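Local coordinates for protein sugar isomerase (Sinorhizobium meliloti, PDB 3QC0) that binds zinc in a xylose isomerase-like TIM barrel and probably interconverts sugars as an isomerase, its exact substrate not being established, at residues 77-80 with 81-85. Sequence-based numbering, arbitrary orientation.
Sequences GREK and AIDDN
Gly-77 O accepts Ala-81 N at 3.1 Å, the first of four successive i to i+4 bonds running over about two turns near the start of helix 75-94, which joins strands 60-68 and 100-103 of the eight-stranded TIM barrel. Arg-78 O receives Ile-82 N and lies against the isoleucine side chain, 3.4 Å from Ile-82 CG1; that side chain also touches Ala-127 and Val-128 of the adjacent helix 114-135. With an alanine here, the cover over Arg-78 O and the contact with helix 114-135 would probably be lost, opening a gap between the two helices. Glu-79 O takes Asp-83 N at 2.8 Å. The Glu-79 side chain, bent at chi2 (62°), crosses that of Ile-82 at about a right angle, with OE1 3.9 Å from Ile-82 CD1. Lys-80 O closes the series with Asp-84 N at 3.0 Å. At the next residue, Ala-81 O accepts two bonds, from Asn-85 N and, from above the carbonyl plane, Asn-85 ND2. Glu-79 OE2 and Asp-83 OD1 are 4.1 Å apart, their carboxylate planes 37° from each other; both oxygens form salt bridges to Arg-86 NH1, whose positive charge probably offsets the repulsion between the two acids on this surface of the barrel.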
ATOM      1  N   GLY A  77     -24.841 -12.646   6.647  1.00 17.16           N
ATOM      2  CA  GLY A  77     -24.046 -11.472   6.782  1.00 16.59           C
ATOM      3  C   GLY A  77     -23.793 -10.729   5.501  1.00 14.31           C
ATOM      4  O   GLY A  77     -23.802  -9.480   5.466  1.00 13.96           O
ATOM      5  N   ARG A  78     -23.570 -11.463   4.424  1.00 14.68           N
ATOM      6  CA  ARG A  78     -23.377 -10.791   3.135  1.00 13.70           C
ATOM      7  C   ARG A  78     -24.646 -10.046   2.722  1.00 12.99           C
ATOM      8  O   ARG A  78     -24.560  -8.936   2.197  1.00 12.45           O
ATOM      9  CB  ARG A  78     -22.970 -11.758   2.048  1.00 13.98           C
ATOM     10  CG  ARG A  78     -21.533 -12.219   2.296  1.00 14.43           C
ATOM     11  CD  ARG A  78     -21.018 -13.090   1.117  1.00 16.08           C
ATOM     12  NE  ARG A  78     -21.732 -14.336   0.993  1.00 18.25           N
ATOM     13  CZ  ARG A  78     -21.452 -15.479   1.610  1.00 20.93           C
ATOM     14  NH1 ARG A  78     -20.467 -15.562   2.527  1.00 20.79           N
ATOM     15  NH2 ARG A  78     -22.188 -16.551   1.323  1.00 23.85           N
ATOM     16  N   GLU A  79     -25.799 -10.677   2.938  1.00 12.72           N
ATOM     17  CA  GLU A  79     -27.060 -10.032   2.535  1.00 12.84           C
ATOM     18  C   GLU A  79     -27.341  -8.836   3.445  1.00 13.11           C
ATOM     19  O   GLU A  79     -27.862  -7.816   2.969  1.00 13.49           O
ATOM     20  CB  GLU A  79     -28.197 -11.013   2.530  1.00 13.24           C
ATOM     21  CG  GLU A  79     -29.555 -10.375   2.153  1.00 14.67           C
ATOM     22  CD  GLU A  79     -29.610  -9.775   0.745  1.00 14.59           C
ATOM     23  OE1 GLU A  79     -28.767 -10.129  -0.097  1.00 15.67           O
ATOM     24  OE2 GLU A  79     -30.539  -8.939   0.493  1.00 14.92           O
ATOM     25  N   LYS A  80     -27.001  -8.932   4.747  1.00 13.35           N
ATOM     26  CA  LYS A  80     -27.140  -7.766   5.629  1.00 14.54           C
ATOM     27  C   LYS A  80     -26.346  -6.572   5.088  1.00 13.49           C
ATOM     28  O   LYS A  80     -26.862  -5.433   5.039  1.00 13.69           O
ATOM     29  CB  LYS A  80     -26.740  -8.070   7.069  1.00 16.21           C
ATOM     30  CG  LYS A  80     -27.766  -8.977   7.780  1.00 22.52           C
ATOM     31  CD  LYS A  80     -27.333  -9.363   9.218  1.00 29.41           C
ATOM     32  CE  LYS A  80     -28.325 -10.364   9.831  1.00 34.29           C
ATOM     33  NZ  LYS A  80     -29.715  -9.783   9.838  1.00 38.13           N
ATOM     34  N   ALA A  81     -25.144  -6.820   4.604  1.00 13.33           N
ATOM     35  CA  ALA A  81     -24.334  -5.758   4.026  1.00 13.33           C
ATOM     36  C   ALA A  81     -24.963  -5.208   2.746  1.00 11.99           C
ATOM     37  O   ALA A  81     -25.060  -3.990   2.560  1.00 12.42           O
ATOM     38  CB  ALA A  81     -22.893  -6.236   3.766  1.00 13.03           C
ATOM     39  N   ILE A  82     -25.402  -6.100   1.866  1.00 12.01           N
ATOM     40  CA  ILE A  82     -26.046  -5.677   0.611  1.00 12.13           C
ATOM     41  C   ILE A  82     -27.257  -4.810   0.923  1.00 12.45           C
ATOM     42  O   ILE A  82     -27.455  -3.750   0.315  1.00 12.36           O
ATOM     43  CB  ILE A  82     -26.376  -6.886  -0.230  1.00 12.03           C
ATOM     44  CG1 ILE A  82     -25.106  -7.525  -0.815  1.00 12.07           C
ATOM     45  CG2 ILE A  82     -27.358  -6.510  -1.368  1.00 13.07           C
ATOM     46  CD1 ILE A  82     -25.262  -8.987  -1.232  1.00 11.92           C
ATOM     47  N   ASP A  83     -28.074  -5.248   1.876  1.00 12.82           N
ATOM     48  CA  ASP A  83     -29.270  -4.509   2.213  1.00 13.65           C
ATOM     49  C   ASP A  83     -28.940  -3.142   2.785  1.00 13.70           C
ATOM     50  O   ASP A  83     -29.634  -2.165   2.450  1.00 15.23           O
ATOM     51  CB  ASP A  83     -30.224  -5.369   3.072  1.00 14.69           C
ATOM     52  CG  ASP A  83     -31.673  -5.216   2.660  1.00 15.05           C
ATOM     53  OD1 ASP A  83     -31.990  -5.200   1.435  1.00 16.99           O
ATOM     54  OD2 ASP A  83     -32.517  -5.098   3.577  1.00 17.91           O
ATOM     55  N   ASP A  84     -27.902  -3.033   3.652  0.59 13.64           N
ATOM     56  CA  ASP A  84     -27.415  -1.718   4.089  0.59 14.20           C
ATOM     57  C   ASP A  84     -27.054  -0.809   2.944  0.59 12.71           C
ATOM     58  O   ASP A  84     -27.336   0.386   2.987  0.59 13.70           O
ATOM     59  CB  ASP A  84     -26.206  -1.804   5.058  0.59 15.07           C
ATOM     60  CG  ASP A  84     -25.666  -0.425   5.472  0.59 15.72           C
ATOM     61  OD1 ASP A  84     -26.460   0.314   6.140  0.59 15.85           O
ATOM     62  OD2 ASP A  84     -24.515  -0.052   5.064  0.59 16.36           O
ATOM     63  N   ASN A  85     -26.425  -1.364   1.894  1.00 12.26           N
ATOM     64  CA  ASN A  85     -26.075  -0.572   0.752  1.00 11.95           C
ATOM     65  C   ASN A  85     -27.320  -0.030   0.036  1.00 12.66           C
ATOM     66  O   ASN A  85     -27.269   1.064  -0.509  1.00 12.75           O
ATOM     67  CB  ASN A  85     -25.227  -1.385  -0.237  1.00 11.54           C
ATOM     68  CG  ASN A  85     -23.747  -1.422   0.140  1.00 12.39           C
ATOM     69  OD1 ASN A  85     -22.990  -0.586  -0.352  1.00 14.10           O
ATOM     70  ND2 ASN A  85     -23.337  -2.369   1.006  1.00 12.96           N
TER